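Local coordinates for protein probable exosome complex exonuclease 2 (PDB 2WNR) that probably serves as a non-catalytic subunit of the archaeal exosome, an RNA-degrading complex, and contributes to structuring the active site of its partner Rrp41, at residues P76-I81 against D122-C127; C196-I201 against A219-G224. All blocks are in the same frame, centred on the assembly; numbering follows the deposited sequence.

Contact 1 (P76-I81 against D122-C127)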
# COMPACT_ATOMS: atom_id res chain seq x y z
N PRO A 76 -12.97 26.88 -2.72
CA PRO A 76 -13.54 26.62 -4.04
C PRO A 76 -13.03 27.58 -5.13
O PRO A 76 -13.27 27.34 -6.32
CB PRO A 76 -15.03 26.83 -3.81
CG PRO A 76 -15.09 27.86 -2.73
CD PRO A 76 -13.93 27.57 -1.83
N GLU A 77 -12.36 28.65 -4.72
CA GLU A 77 -11.90 29.71 -5.63
C GLU A 77 -10.38 29.65 -5.88
O GLU A 77 -9.84 30.48 -6.62
CB GLU A 77 -12.31 31.09 -5.08
CG GLU A 77 -11.29 31.77 -4.14
CD GLU A 77 -11.25 31.20 -2.71
OE1 GLU A 77 -10.74 31.92 -1.83
OE2 GLU A 77 -11.71 30.07 -2.46
N MET A 78 -9.71 28.66 -5.28
CA MET A 78 -8.26 28.55 -5.40
C MET A 78 -7.83 27.38 -6.28
O MET A 78 -8.45 26.31 -6.28
CB MET A 78 -7.61 28.44 -4.01
CG MET A 78 -7.95 29.58 -3.05
SD MET A 78 -7.49 31.20 -3.71
CE MET A 78 -7.40 32.20 -2.21
N GLY A 79 -6.76 27.60 -7.04
CA GLY A 79 -6.11 26.55 -7.81
C GLY A 79 -5.23 25.76 -6.86
O GLY A 79 -4.96 26.20 -5.75
N VAL A 80 -4.77 24.60 -7.30
CA VAL A 80 -4.03 23.70 -6.42
C VAL A 80 -2.55 23.61 -6.79
O VAL A 80 -2.19 23.59 -7.97
CB VAL A 80 -4.68 22.31 -6.43
CG1 VAL A 80 -3.91 21.34 -5.54
CG2 VAL A 80 -6.15 22.41 -6.00
N ILE A 81 -1.70 23.57 -5.77
CA ILE A 81 -0.28 23.20 -5.95
C ILE A 81 -0.02 21.89 -5.20
O ILE A 81 -0.42 21.74 -4.05
CB ILE A 81 0.67 24.29 -5.42
CG1 ILE A 81 0.65 25.51 -6.34
CG2 ILE A 81 2.11 23.77 -5.32
CD1 ILE A 81 1.53 26.66 -5.88
N ASP A 122 -0.59 33.25 -7.81
CA ASP A 122 -1.95 33.66 -7.48
C ASP A 122 -2.93 32.55 -7.83
O ASP A 122 -3.50 32.53 -8.93
CB ASP A 122 -2.33 34.95 -8.22
CG ASP A 122 -3.51 35.68 -7.58
OD1 ASP A 122 -4.12 35.15 -6.62
OD2 ASP A 122 -3.84 36.80 -8.04
N LEU A 123 -3.11 31.62 -6.89
CA LEU A 123 -4.03 30.49 -7.05
C LEU A 123 -5.46 30.91 -7.47
O LEU A 123 -6.16 30.15 -8.13
CB LEU A 123 -4.08 29.63 -5.77
CG LEU A 123 -2.78 29.17 -5.09
CD1 LEU A 123 -3.04 28.38 -3.79
CD2 LEU A 123 -1.80 28.43 -6.01
N GLU A 124 -5.87 32.11 -7.09
CA GLU A 124 -7.17 32.65 -7.49
C GLU A 124 -7.33 32.74 -9.01
O GLU A 124 -8.43 32.57 -9.53
CB GLU A 124 -7.41 34.03 -6.89
CG GLU A 124 -8.10 34.02 -5.54
CD GLU A 124 -8.69 35.37 -5.19
OE1 GLU A 124 -7.91 36.35 -5.12
OE2 GLU A 124 -9.93 35.46 -4.98
N LYS A 125 -6.22 33.01 -9.70
CA LYS A 125 -6.23 33.15 -11.15
C LYS A 125 -6.14 31.80 -11.86
O LYS A 125 -6.26 31.72 -13.08
CB LYS A 125 -5.09 34.07 -11.61
CG LYS A 125 -5.14 35.46 -11.02
CD LYS A 125 -4.41 36.47 -11.87
CE LYS A 125 -4.32 37.81 -11.15
NZ LYS A 125 -4.69 38.96 -12.03
N LEU A 126 -5.93 30.74 -11.07
CA LEU A 126 -5.91 29.38 -11.59
C LEU A 126 -7.29 28.73 -11.52
O LEU A 126 -7.51 27.64 -12.07
CB LEU A 126 -4.87 28.54 -10.85
CG LEU A 126 -3.42 29.02 -10.99
CD1 LEU A 126 -2.47 28.02 -10.36
CD2 LEU A 126 -3.05 29.26 -12.45
N CYS A 127 -8.21 29.41 -10.84
CA CYS A 127 -9.61 29.03 -10.85
C CYS A 127 -10.11 28.91 -12.30
O CYS A 127 -9.65 29.66 -13.17
CB CYS A 127 -10.45 30.09 -10.13
SG CYS A 127 -11.95 29.44 -9.37
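L123 sits at the centre of this contact, its side chain laid over the backbone of G79 and its carbonyl hydrogen-bonded to the G79 amide. G79 N donates to L123 O (2.8 Å, 147° at the hydrogen) from above the carbonyl plane, while L126 N reaches the same oxygen from the opposite face, so two donors hold it. With CG beside its own backbone N (chi1 -49°), L123 swings its branched end over the G79 carbonyl: CD1 lies 3.5 Å from G79 O, and CD2 meets CD1 of I81 at 3.8 Å, the two side chains crossing at about a right angle. Both segments belong to the RNase PH-type domain 1 and flank the same strand, 133-145: strand 80-87 pairs with it in parallel, and the short turn 123-126 leads into strand 127-129, which pairs with it antiparallel. Were L123 an alanine, the end of I81 would probably lose its leucine neighbour and a gap would open beside the G79 carbonyl. Having no side chain, G79 can rest its CA 3.8 Å from L126 CB. Toward the surface, the bent M78 chain brings SD to 3.4 Å from E124 CG. The CA-H of E124 points almost straight at E77 O (CA to O 3.5 Å). The carboxylates of E77 and E124 stand almost perpendicular, with OE1 of E77 4.8 Å from OE2 of E124.

Contact 2 (C196-I201 against A219-G224)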
# COMPACT_ATOMS: atom_id res chain seq x y z
N CYS A 196 18.09 29.90 1.57
CA CYS A 196 19.45 29.68 2.01
C CYS A 196 19.46 28.67 3.16
O CYS A 196 18.72 28.83 4.12
CB CYS A 196 20.05 30.99 2.49
SG CYS A 196 20.35 32.17 1.18
N THR A 197 20.30 27.65 3.04
CA THR A 197 20.48 26.66 4.09
C THR A 197 21.87 26.81 4.69
O THR A 197 22.86 26.89 3.97
CB THR A 197 20.31 25.22 3.56
OG1 THR A 197 18.97 25.05 3.10
CG2 THR A 197 20.55 24.20 4.66
N PHE A 198 21.91 26.84 6.02
CA PHE A 198 23.15 26.97 6.78
C PHE A 198 23.39 25.73 7.62
O PHE A 198 22.44 25.09 8.06
CB PHE A 198 23.08 28.18 7.71
CG PHE A 198 22.81 29.47 7.01
CD1 PHE A 198 23.85 30.34 6.73
CD2 PHE A 198 21.52 29.82 6.63
CE1 PHE A 198 23.61 31.54 6.08
CE2 PHE A 198 21.27 31.03 5.98
CZ PHE A 198 22.31 31.88 5.70
N ALA A 199 24.65 25.40 7.85
CA ALA A 199 25.00 24.28 8.70
C ALA A 199 25.84 24.74 9.88
O ALA A 199 26.85 25.43 9.70
CB ALA A 199 25.75 23.23 7.90
N LYS A 200 25.42 24.38 11.09
CA LYS A 200 26.21 24.64 12.29
C LYS A 200 27.32 23.61 12.44
O LYS A 200 27.07 22.42 12.67
CB LYS A 200 25.33 24.65 13.54
CG LYS A 200 26.07 24.82 14.87
CD LYS A 200 26.36 26.28 15.20
CE LYS A 200 27.05 26.42 16.55
NZ LYS A 200 26.17 26.13 17.71
N ILE A 201 28.55 24.08 12.27
CA ILE A 201 29.73 23.26 12.48
C ILE A 201 30.62 24.04 13.43
O ILE A 201 30.82 25.25 13.23
CB ILE A 201 30.47 22.94 11.15
CG1 ILE A 201 29.56 22.15 10.21
CG2 ILE A 201 31.73 22.13 11.43
CD1 ILE A 201 29.87 22.31 8.73
N ALA A 219 23.70 20.88 13.48
CA ALA A 219 22.35 21.19 13.08
C ALA A 219 22.40 22.04 11.82
O ALA A 219 23.48 22.51 11.42
CB ALA A 219 21.65 21.92 14.17
N ARG A 220 21.25 22.23 11.21
CA ARG A 220 21.14 23.04 10.00
C ARG A 220 19.92 23.92 10.12
O ARG A 220 19.00 23.61 10.87
CB ARG A 220 20.99 22.15 8.77
CG ARG A 220 19.73 21.28 8.80
CD ARG A 220 19.31 20.78 7.45
NE ARG A 220 18.81 19.45 7.61
CZ ARG A 220 17.58 18.95 7.61
NH1 ARG A 220 17.53 17.66 7.85
NH2 ARG A 220 16.44 19.61 7.38
N ILE A 221 19.89 25.01 9.36
CA ILE A 221 18.69 25.86 9.28
C ILE A 221 18.48 26.41 7.86
O ILE A 221 19.39 26.96 7.25
CB ILE A 221 18.69 27.00 10.35
CG1 ILE A 221 17.42 27.85 10.23
CG2 ILE A 221 19.96 27.85 10.26
CD1 ILE A 221 17.11 28.68 11.45
N SER A 222 17.29 26.20 7.33
CA SER A 222 16.93 26.70 6.01
C SER A 222 16.01 27.89 6.16
O SER A 222 15.02 27.82 6.91
CB SER A 222 16.24 25.62 5.19
OG SER A 222 17.07 24.48 5.08
N ILE A 223 16.32 28.97 5.45
CA ILE A 223 15.50 30.16 5.49
C ILE A 223 15.03 30.60 4.10
O ILE A 223 15.85 30.82 3.21
CB ILE A 223 16.21 31.31 6.24
CG1 ILE A 223 16.61 30.85 7.64
CG2 ILE A 223 15.32 32.55 6.32
CD1 ILE A 223 17.63 31.72 8.29
N GLY A 224 13.72 30.70 3.93
CA GLY A 224 13.14 31.21 2.70
C GLY A 224 12.81 32.69 2.84
O GLY A 224 12.00 33.07 3.71
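F198 gives up more surface here than any other residue, and its backbone and ring both engage I221. The two residues form an antiparallel hydrogen-bonded pair: F198 N donates to I221 O (2.8 Å, 168° at the hydrogen) and I221 N returns a bond to F198 O (2.9 Å). The phenyl group leaves the strand with CG beside the backbone N (chi1 -58°), which brings the ring edge to I221 O, near its plane, 3.6 Å from CD2. Alongside, F198 CB touches CG2 of I221 at 4.0 Å. I223, two residues on, lies on the same face; its CD1 comes obliquely to the F198 ring at 4.4 Å from CE2. Its backbone makes the next reciprocal pair, with I223 N 2.7 Å from C196 O. At the other end A219 O accepts from K200 N (2.7 Å). On the opposite face two hydroxyls pair: S222 OG donates to T197 OG1 (2.8 Å), and that threonine hydroxyl also bonds D152. The strands run at 163°, the central pair of a four-stranded antiparallel sheet of domain 2 of this RNase PH relative. Strand 204-207 flanks 193-201 and strand 231-237 flanks 219-226, while helix 244-268 lies over the F198 and I223 face, A250 touching both, and helix 150-164 lies against the other through F151, which packs on T197, R220 and S222.

How the contacts relate
Contact 1 closes in the sequence before contact 2 opens, and the two lie in different family domains, on opposite sides of the chain's centre. Their centres are 32 Å apart and their nearest atoms about 15 Å, so they do not touch. Helix 102-117 is a shared neighbour: towards its end D112 and I115 pack on I81 and R116 hydrogen-bonds the I81 carbonyl, while near its start E106 makes a salt bridge with R220. Contact 2 lies by a subunit boundary, with R220 and I221 packing on another protein chain, whereas no other chain touches contact 1. The subunit is predicted to be non-catalytic and to contribute to structuring the Rrp41 active site, but nothing here ties either contact directly to that site.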